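Local coordinates for protein putative Scyalone Dehydratase (Novosphingobium aromaticivorans DSM 12444, PDB 3EF8) that is of unproven function but, as a putative scytalone dehydratase with an NTF2-like fold, probably acts as a lyase, at residues A[7-10]-A[11-14]; A[34-37]-A[38-42]. One frame throughout, in Å; residues are numbered along the deposited sequence. Where two conformers were deposited one is given.

Contact 1: A[7-10]-A[11-14]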
ATOM      1  N   LEU A   7     -10.242  11.558 -13.467  1.00 15.93           N
ATOM      2  CA  LEU A   7      -8.848  11.158 -13.224  1.00 13.84           C
ATOM      3  C   LEU A   7      -8.077  12.130 -12.356  1.00 14.07           C
ATOM      4  O   LEU A   7      -7.310  11.769 -11.431  1.00 12.89           O
ATOM      5  CB  LEU A   7      -8.106  10.913 -14.534  1.00 13.52           C
ATOM      6  CG  LEU A   7      -8.610   9.740 -15.353  1.00 14.24           C
ATOM      7  CD1 LEU A   7      -7.881   9.725 -16.689  1.00 16.81           C
ATOM      8  CD2 LEU A   7      -8.441   8.387 -14.680  1.00 15.99           C
ATOM      9  N   VAL A   8      -8.239  13.412 -12.619  1.00 14.49           N
ATOM     10  CA  VAL A   8      -7.546  14.406 -11.865  1.00 14.29           C
ATOM     11  C   VAL A   8      -8.039  14.400 -10.432  1.00 12.28           C
ATOM     12  O   VAL A   8      -7.247  14.492  -9.481  1.00 11.23           O
ATOM     13  CB  VAL A   8      -7.801  15.808 -12.477  1.00 15.06           C
ATOM     14  CG1 VAL A   8      -7.449  16.881 -11.503  1.00 17.35           C
ATOM     15  CG2 VAL A   8      -6.995  15.925 -13.796  1.00 18.60           C
ATOM     16  N   GLU A   9      -9.348  14.276 -10.252  1.00 11.74           N
ATOM     17  CA  GLU A   9      -9.901  14.347  -8.892  1.00 11.34           C
ATOM     18  C   GLU A   9      -9.580  13.078  -8.084  1.00 10.17           C
ATOM     19  O   GLU A   9      -9.466  13.135  -6.864  1.00 12.01           O
ATOM     20  CB  GLU A   9     -11.393  14.577  -8.901  1.00 12.18           C
ATOM     21  CG  GLU A   9     -11.807  15.913  -9.539  1.00 10.88           C
ATOM     22  CD  GLU A   9     -11.245  17.164  -8.904  1.00 14.75           C
ATOM     23  OE1 GLU A   9     -10.420  17.104  -7.971  1.00 12.01           O
ATOM     24  OE2 GLU A   9     -11.669  18.291  -9.318  1.00 15.57           O
HETATM   25  N   MSE A  10      -9.409  11.948  -8.766  1.00  9.99           N
HETATM   26  CA  MSE A  10      -8.982  10.720  -8.057  1.00  7.58           C
HETATM   27  C   MSE A  10      -7.618  10.970  -7.446  1.00  9.18           C
HETATM   28  O   MSE A  10      -7.358  10.650  -6.271  1.00  8.87           O
HETATM   29  CB  MSE A  10      -8.948   9.517  -8.968  1.00 10.30           C
HETATM   30  CG  MSE A  10     -10.309   9.026  -9.259  1.00 11.28           C
HETATM   31 SE   MSE A  10     -10.247   7.465 -10.425  0.75 15.36          SE
HETATM   32  CE  MSE A  10      -9.710   6.342  -8.974  1.00 34.36           C
ATOM     33  N   ARG A  11      -6.729  11.573  -8.221  1.00  8.17           N
ATOM     34  CA  ARG A  11      -5.411  11.917  -7.704  1.00  9.16           C
ATOM     35  C   ARG A  11      -5.491  12.877  -6.540  1.00  7.83           C
ATOM     36  O   ARG A  11      -4.772  12.769  -5.538  1.00  8.59           O
ATOM     37  CB  ARG A  11      -4.480  12.471  -8.802  1.00 10.87           C
ATOM     38  CG  ARG A  11      -3.979  11.427  -9.745  1.00 10.69           C
ATOM     39  CD  ARG A  11      -3.015  10.463  -9.086  1.00  9.46           C
ATOM     40  NE  ARG A  11      -2.394   9.623 -10.046  1.00  9.02           N
ATOM     41  CZ  ARG A  11      -1.500   8.725  -9.756  1.00 10.08           C
ATOM     42  NH1 ARG A  11      -1.278   8.521  -8.475  1.00 10.22           N
ATOM     43  NH2 ARG A  11      -0.930   7.998 -10.676  1.00 10.70           N
ATOM     44  N   ALA A  12      -6.363  13.891  -6.642  1.00  8.47           N
ATOM     45  CA  ALA A  12      -6.489  14.862  -5.567  1.00  9.16           C
ATOM     46  C   ALA A  12      -7.052  14.289  -4.279  1.00  7.81           C
ATOM     47  O   ALA A  12      -6.619  14.650  -3.166  1.00  9.40           O
ATOM     48  CB  ALA A  12      -7.357  16.104  -6.028  1.00  7.84           C
ATOM     49  N   ILE A  13      -8.023  13.401  -4.421  1.00  9.00           N
ATOM     50  CA  ILE A  13      -8.648  12.737  -3.276  1.00  7.68           C
ATOM     51  C   ILE A  13      -7.585  11.861  -2.586  1.00  8.38           C
ATOM     52  O   ILE A  13      -7.433  11.886  -1.369  1.00  9.16           O
ATOM     53  CB  ILE A  13      -9.903  11.923  -3.689  1.00  7.54           C
ATOM     54  CG1 ILE A  13     -11.022  12.911  -4.061  1.00  8.49           C
ATOM     55  CG2 ILE A  13     -10.309  10.924  -2.568  1.00  8.34           C
ATOM     56  CD1 ILE A  13     -12.128  12.214  -4.842  1.00  8.92           C
ATOM     57  N   GLU A  14      -6.870  11.078  -3.384  1.00  7.70           N
ATOM     58  CA  GLU A  14      -5.828  10.197  -2.809  1.00  7.39           C
ATOM     59  C   GLU A  14      -4.792  11.060  -2.101  1.00  8.72           C
ATOM     60  O   GLU A  14      -4.389  10.746  -0.950  1.00  8.23           O
ATOM     61  CB  GLU A  14      -5.178   9.382  -3.901  1.00  7.07           C
ATOM     62  CG  GLU A  14      -6.056   8.261  -4.433  1.00  5.92           C
ATOM     63  CD  GLU A  14      -5.555   7.528  -5.623  1.00  7.66           C
ATOM     64  OE1 GLU A  14      -4.696   8.066  -6.346  1.00  9.35           O
ATOM     65  OE2 GLU A  14      -6.087   6.409  -5.875  1.00 11.68           O
TER

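Contact 2: A[34-37]-A[38-42]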
ATOM      1  N   ALA A  34      -8.280  20.587   9.394  1.00 14.02           N
ATOM      2  CA  ALA A  34      -8.493  21.400   8.196  1.00 13.47           C
ATOM      3  C   ALA A  34      -9.002  20.582   7.012  1.00 14.72           C
ATOM      4  O   ALA A  34      -9.440  21.117   6.006  1.00 16.96           O
ATOM      5  CB  ALA A  34      -7.245  22.151   7.821  1.00 15.83           C
ATOM      6  N   LEU A  35      -8.901  19.257   7.147  1.00 12.06           N
ATOM      7  CA  LEU A  35      -9.311  18.331   6.090  1.00 13.06           C
ATOM      8  C   LEU A  35     -10.699  17.761   6.324  1.00 13.84           C
ATOM      9  O   LEU A  35     -11.105  16.838   5.632  1.00 12.73           O
ATOM     10  CB  LEU A  35      -8.286  17.203   5.953  1.00 11.25           C
ATOM     11  CG  LEU A  35      -6.918  17.691   5.512  1.00 13.04           C
ATOM     12  CD1 LEU A  35      -5.882  16.519   5.456  1.00 14.14           C
ATOM     13  CD2 LEU A  35      -6.972  18.432   4.171  1.00 15.21           C
ATOM     14  N   PHE A  36     -11.422  18.330   7.283  1.00 12.40           N
ATOM     15  CA  PHE A  36     -12.831  17.967   7.563  1.00 13.67           C
ATOM     16  C   PHE A  36     -13.725  19.196   7.446  1.00 16.12           C
ATOM     17  O   PHE A  36     -13.326  20.293   7.848  1.00 16.98           O
ATOM     18  CB  PHE A  36     -13.027  17.409   8.964  1.00 13.55           C
ATOM     19  CG  PHE A  36     -12.537  16.016   9.124  1.00 15.81           C
ATOM     20  CD1 PHE A  36     -11.171  15.779   9.182  1.00 16.95           C
ATOM     21  CD2 PHE A  36     -13.407  14.933   9.226  1.00 20.17           C
ATOM     22  CE1 PHE A  36     -10.693  14.511   9.292  1.00 19.59           C
ATOM     23  CE2 PHE A  36     -12.877  13.642   9.357  1.00 16.50           C
ATOM     24  CZ  PHE A  36     -11.536  13.471   9.388  1.00 16.73           C
ATOM     25  N   VAL A  37     -14.907  18.991   6.861  1.00 13.66           N
ATOM     26  CA  VAL A  37     -15.943  20.044   6.849  1.00 13.97           C
ATOM     27  C   VAL A  37     -16.494  20.190   8.244  1.00 11.74           C
ATOM     28  O   VAL A  37     -16.370  19.314   9.103  1.00 13.49           O
ATOM     29  CB  VAL A  37     -17.074  19.752   5.827  1.00 13.96           C
ATOM     30  CG1 VAL A  37     -16.515  19.726   4.400  1.00 17.05           C
ATOM     31  CG2 VAL A  37     -17.829  18.513   6.162  1.00 14.72           C
ATOM     32  N   GLU A  38     -17.161  21.344   8.453  1.00 14.64           N
ATOM     33  CA  GLU A  38     -17.744  21.602   9.768  1.00 16.79           C
ATOM     34  C   GLU A  38     -18.794  20.589  10.177  1.00 13.35           C
ATOM     35  O   GLU A  38     -18.860  20.110  11.300  1.00 17.66           O
ATOM     36  CB  GLU A  38     -18.403  22.989   9.768  1.00 18.41           C
ATOM     37  CG  GLU A  38     -19.112  23.324  11.039  1.00 22.45           C
ATOM     38  CD  GLU A  38     -18.159  23.489  12.219  1.00 30.67           C
ATOM     39  OE1 GLU A  38     -16.927  23.622  12.001  1.00 28.33           O
ATOM     40  OE2 GLU A  38     -18.661  23.492  13.370  1.00 35.92           O
ATOM     41  N   ASP A  39     -19.597  20.227   9.177  0.60 15.32           N
ATOM     42  CA  ASP A  39     -20.773  19.370   9.351  0.60 16.84           C
ATOM     43  C   ASP A  39     -20.429  17.910   9.074  0.60 17.69           C
ATOM     44  O   ASP A  39     -21.173  17.186   8.400  0.60 19.01           O
ATOM     45  CB  ASP A  39     -21.889  19.796   8.391  0.60 18.03           C
ATOM     46  CG  ASP A  39     -23.241  19.221   8.775  0.60 21.08           C
ATOM     47  OD1 ASP A  39     -23.348  18.541   9.816  0.60 23.67           O
ATOM     48  OD2 ASP A  39     -24.222  19.474   8.047  0.60 23.20           O
ATOM     49  N   CYS A  40     -19.319  17.481   9.644  1.00 16.53           N
ATOM     50  CA  CYS A  40     -18.809  16.109   9.423  1.00 14.78           C
ATOM     51  C   CYS A  40     -19.307  15.100  10.427  1.00 16.42           C
ATOM     52  O   CYS A  40     -19.898  15.423  11.476  1.00 16.19           O
ATOM     53  CB  CYS A  40     -17.271  16.076   9.413  1.00 13.85           C
ATOM     54  SG  CYS A  40     -16.503  16.594  10.996  1.00 17.27           S
ATOM     55  N   GLU A  41     -19.090  13.833  10.080  1.00 15.22           N
ATOM     56  CA  GLU A  41     -19.334  12.709  10.953  1.00 14.25           C
ATOM     57  C   GLU A  41     -18.183  11.736  10.849  1.00 15.36           C
ATOM     58  O   GLU A  41     -17.669  11.453   9.759  1.00 16.69           O
ATOM     59  CB  GLU A  41     -20.585  11.934  10.559  1.00 17.53           C
ATOM     60  CG  GLU A  41     -21.839  12.694  10.767  1.00 22.10           C
ATOM     61  CD  GLU A  41     -23.026  12.024  10.088  1.00 33.10           C
ATOM     62  OE1 GLU A  41     -22.848  10.971   9.411  1.00 30.79           O
ATOM     63  OE2 GLU A  41     -24.138  12.574  10.210  1.00 34.81           O
ATOM     64  N   VAL A  42     -17.788  11.229  11.991  1.00 13.60           N
ATOM     65  CA  VAL A  42     -16.767  10.198  12.079  1.00 14.29           C
ATOM     66  C   VAL A  42     -17.273   9.083  12.978  1.00 16.89           C
ATOM     67  O   VAL A  42     -17.766   9.316  14.079  1.00 16.31           O
ATOM     68  CB  VAL A  42     -15.407  10.776  12.546  1.00 16.68           C
ATOM     69  CG1 VAL A  42     -14.360   9.741  12.578  1.00 21.54           C
ATOM     70  CG2 VAL A  42     -14.958  11.872  11.622  1.00 16.71           C
TER

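Contact 1: A[7-10]-A[11-14]
The backbone oxygen of Glu9 takes the hydrogen bond from Ile13 N at 2.8 Å, the shortest of four i to i+4 bonds in this part of helix 3-25, the N-terminal helix of the SnoaL-like, NTF2-type domain. Ile13 N sits 25° out of the plane of that carbonyl. The Ile13 side chain crowds the same oxygen, with CG1 at 3.2 Å from Glu9 O. This follows from chi1 of -71°, which puts CG1 beside the backbone N and so near its acceptor. The backbone N of Arg11, Ala12 and Glu14 bonds likewise to the backbone O of Leu7, Val8 and Met10. The Glu9 side chain bends at chi2, and its carboxylate makes a salt bridge from OE2 to Lys118 and a hydrogen bond from OE1 to Trp123 NE1. Ile13 packs on Ile79, Phe81 and Trp123. This is the side against the sheet. The other side meets two more copies of the protein. Arg11 forms a salt bridge with Glu14 of the second subunit, and Glu14 pairs likewise with Arg11 of the third subunit. Met10 is selenomethionine. Its backbone oxygen receives Glu14 N at 3.0 Å, and Glu14 CG lies 3.3 Å from Met10 O.

Contact 2: A[34-37]-A[38-42]
Phe36 has chi1 of -75°, which sets CG beside its own backbone N and places the ring next to Cys40 and Val42. Cys40 answers with chi1 of 62°, which tucks SG between its backbone N and carbonyl carbon and brings it to the ring. The chain makes a corner here, between the short strand 36-37 and strand 40-43, with Asp39 at the centre of an inverse gamma turn. Strand 40-43 belongs to the mixed sheet of the NTF2-like domain, between strands 48-51 and 122-136. A weak backbone bond from Cys40 N to Glu38 O, 3.1 Å long, closes the turn. Across the corner the contact is made mostly by side chains. Cys40 SG lies 3.9 Å from Phe36 CD2 and 5.1 Å from the ring centroid. It sits 68° off the ring normal, an oblique sulfur-aromatic approach. Further along the ring, Val42 CG2 meets Phe36 CE2 at 3.5 Å. Cys40 SG is also 3.3 Å from Val37 O. On Val37, the CG2 methyl comes 4.1 Å from Cys40 CB. Phe36, Cys40 and Val42 are buried, whereas Glu38 and Asp39 at the bend are exposed. Phe36 also stacks on Tyr56 and meets the ring of Phe125. Val37 and Glu41 are tied by backbone bonds to Phe125 and Lys126 of strand 122-136. Helix 3-25 reaches Leu35 and Phe36 through Tyr20, and helix 53-59 touches Cys40 through Arg53 and Val42 through Tyr56.

Contact 1 comes first along the chain and contact 2 follows it. Their centres are about 19 Å apart and their nearest atoms about 8 Å, so they do not touch. Helix 3-25 joins them: residues 7-14 form part of it, and Tyr20 further along packs on Phe36. Strand 122-136 also serves both, through Trp123 at contact 1 and Phe125 at contact 2. Contact 1 faces two other subunits, whereas no other chain of the assembly touches residues 34-42. A triethylene glycol, probably from crystallisation, lies about 3 Å from the Glu9 side chain; triethylene glycol is also found about 4 Å from that of Asp39.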